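Local coordinates for periplasmic binding protein (Sulfurospirillum deleyianum, PDB 4PAG) that probably serves as the periplasmic solute-binding component of an ABC transporter and holds a histidine molecule in the crystal, at residues K59-H64 and S264-T269. Sequence-based numbering, arbitrary orientation.
Sequences KFLSKH and SPFNWT
F60 and P265 mark the point where the two segments come nearest, their CA atoms 6.1 Å apart. On one side a weakly bonded helical turn around 59-60 gives way to L61 and S62, the N-cap of helix 63-66; on the other runs an irregular loop with a cis peptide bond before P265. The contact between them is apolar and buried. The proline ring is the wedge: its CG lies 3.7 Å from CB of F60 and 3.8 Å from CD2 of L61, so it is gripped by both side chains. With CG anti to its carbonyl carbon (chi1 -67°), F60 turns a ring face to the loop, and CD of P265 makes a CH-pi contact over that face, 4.3 Å from the ring centroid and 28° off the normal. CB of S264 lies on that same side, out beyond the rim and 3.8 Å from CE2 of F60. The two methyls of L61 divide the work: CD1 meets CE1 of F266 obliquely at 3.8 Å, while CD2, already against P265, also approaches CZ of that ring. An alanine in place of L61 would probably leave one flank of P265 and the outer end of the F266 ring without their packing partner. OG of S264 is hydrogen-bonded to OD1 of N56, and the S264 side chain lies about 6 Å from the bound histidine. The contact ties 59-64 to the loop linking strand 258-260 to helix 277-288, consistent with packing between the two lobes of a periplasmic binding protein; F309 and Y305 of helix 297-309 cover P265, and Y321 of helix 315-322 packs on S264.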
loop_
_atom_site.group_PDB
_atom_site.type_symbol
_atom_site.label_atom_id
_atom_site.label_comp_id
_atom_site.label_asym_id
_atom_site.label_seq_id
_atom_site.Cartn_x
_atom_site.Cartn_y
_atom_site.Cartn_z
ATOM N N LYS A 59 2.226 -10.690 15.326
ATOM C CA LYS A 59 2.972 -11.846 14.845
ATOM C C LYS A 59 4.129 -11.452 13.908
ATOM O O LYS A 59 5.053 -12.239 13.711
ATOM C CB LYS A 59 2.026 -12.816 14.122
ATOM C CG LYS A 59 0.778 -13.214 14.917
ATOM C CD LYS A 59 1.090 -14.132 16.092
ATOM C CE LYS A 59 1.560 -15.504 15.617
ATOM N NZ LYS A 59 1.602 -16.527 16.700
ATOM N N PHE A 60 4.084 -10.241 13.341
ATOM C CA PHE A 60 5.030 -9.822 12.301
ATOM C C PHE A 60 5.861 -8.577 12.628
ATOM O O PHE A 60 6.916 -8.378 12.032
ATOM C CB PHE A 60 4.266 -9.544 11.005
ATOM C CG PHE A 60 3.643 -10.763 10.387
ATOM C CD1 PHE A 60 4.363 -11.547 9.506
ATOM C CD2 PHE A 60 2.331 -11.105 10.657
ATOM C CE1 PHE A 60 3.791 -12.658 8.924
ATOM C CE2 PHE A 60 1.747 -12.222 10.073
ATOM C CZ PHE A 60 2.479 -12.999 9.211
ATOM N N LEU A 61 5.390 -7.747 13.557
ATOM C CA LEU A 61 5.984 -6.432 13.815
ATOM C C LEU A 61 6.576 -6.361 15.216
ATOM O O LEU A 61 6.162 -7.087 16.122
ATOM C CB LEU A 61 4.914 -5.344 13.668
ATOM C CG LEU A 61 4.140 -5.324 12.349
ATOM C CD1 LEU A 61 2.989 -4.332 12.429
ATOM C CD2 LEU A 61 5.056 -5.007 11.181
ATOM N N SER A 62 7.537 -5.464 15.394
ATOM C CA SER A 62 8.210 -5.319 16.678
ATOM C C SER A 62 7.227 -4.879 17.760
ATOM O O SER A 62 6.246 -4.193 17.487
ATOM C CB SER A 62 9.348 -4.304 16.576
ATOM O OG SER A 62 8.832 -2.993 16.428
ATOM N N LYS A 63 7.501 -5.286 18.992
ATOM C CA LYS A 63 6.711 -4.839 20.127
ATOM C C LYS A 63 6.754 -3.311 20.250
ATOM O O LYS A 63 5.732 -2.690 20.546
ATOM C CB LYS A 63 7.199 -5.501 21.414
ATOM C CG LYS A 63 6.195 -5.430 22.555
ATOM C CD LYS A 63 6.196 -6.716 23.369
ATOM C CE LYS A 63 5.391 -6.574 24.649
ATOM N NZ LYS A 63 6.033 -5.631 25.610
ATOM N N HIS A 64 7.923 -2.713 20.009
ATOM C CA HIS A 64 8.057 -1.246 20.045
ATOM C C HIS A 64 7.026 -0.580 19.144
ATOM O O HIS A 64 6.310 0.316 19.585
ATOM C CB HIS A 64 9.460 -0.789 19.637
ATOM C CG HIS A 64 9.593 0.701 19.475
ATOM N ND1 HIS A 64 9.608 1.570 20.546
ATOM C CD2 HIS A 64 9.713 1.472 18.366
ATOM C CE1 HIS A 64 9.729 2.811 20.105
ATOM N NE2 HIS A 64 9.798 2.780 18.785
ATOM N N SER A 264 -1.878 -9.211 6.485
ATOM C CA SER A 264 -0.998 -9.469 7.620
ATOM C C SER A 264 0.480 -9.237 7.285
ATOM O O SER A 264 1.043 -9.955 6.460
ATOM C CB SER A 264 -1.194 -10.903 8.114
ATOM O OG SER A 264 -2.543 -11.122 8.497
ATOM N N PRO A 265 1.122 -8.243 7.931
ATOM C CA PRO A 265 0.612 -7.289 8.913
ATOM C C PRO A 265 0.088 -5.984 8.300
ATOM O O PRO A 265 -0.590 -5.206 8.985
ATOM C CB PRO A 265 1.851 -6.995 9.749
ATOM C CG PRO A 265 2.949 -7.005 8.737
ATOM C CD PRO A 265 2.587 -8.113 7.783
ATOM N N PHE A 266 0.434 -5.735 7.038
ATOM C CA PHE A 266 -0.030 -4.571 6.307
ATOM C C PHE A 266 -0.761 -5.071 5.060
ATOM O O PHE A 266 -0.388 -6.092 4.478
ATOM C CB PHE A 266 1.136 -3.697 5.835
ATOM C CG PHE A 266 2.056 -3.201 6.917
ATOM C CD1 PHE A 266 1.606 -2.917 8.209
ATOM C CD2 PHE A 266 3.389 -2.935 6.606
ATOM C CE1 PHE A 266 2.483 -2.422 9.172
ATOM C CE2 PHE A 266 4.262 -2.435 7.561
ATOM C CZ PHE A 266 3.807 -2.173 8.845
ATOM N N ASN A 267 -1.773 -4.330 4.630
ATOM C CA ASN A 267 -2.546 -4.701 3.440
ATOM C C ASN A 267 -1.662 -4.766 2.194
ATOM O O ASN A 267 -0.833 -3.874 1.958
ATOM C CB ASN A 267 -3.661 -3.689 3.240
ATOM C CG ASN A 267 -4.770 -4.201 2.343
ATOM O OD1 ASN A 267 -4.614 -4.297 1.113
ATOM N ND2 ASN A 267 -5.912 -4.508 2.946
ATOM N N TRP A 268 -1.835 -5.823 1.398
ATOM C CA TRP A 268 -1.012 -6.042 0.217
ATOM C C TRP A 268 -1.308 -5.082 -0.941
ATOM O O TRP A 268 -0.458 -4.927 -1.810
ATOM C CB TRP A 268 -1.124 -7.496 -0.287
ATOM C CG TRP A 268 -0.365 -8.499 0.535
ATOM C CD1 TRP A 268 0.083 -8.346 1.819
ATOM C CD2 TRP A 268 0.009 -9.821 0.140
ATOM N NE1 TRP A 268 0.726 -9.477 2.233
ATOM C CE2 TRP A 268 0.690 -10.403 1.226
ATOM C CE3 TRP A 268 -0.164 -10.572 -1.030
ATOM C CZ2 TRP A 268 1.207 -11.701 1.177
ATOM C CZ3 TRP A 268 0.347 -11.858 -1.070
ATOM C CH2 TRP A 268 1.017 -12.406 0.023
ATOM N N THR A 269 -2.479 -4.443 -0.971
ATOM C CA THR A 269 -2.838 -3.602 -2.135
ATOM C C THR A 269 -3.381 -2.190 -1.873
ATOM O O THR A 269 -3.277 -1.338 -2.756
ATOM C CB THR A 269 -3.811 -4.336 -3.100
ATOM O OG1 THR A 269 -5.135 -4.363 -2.552
ATOM C CG2 THR A 269 -3.348 -5.754 -3.362
#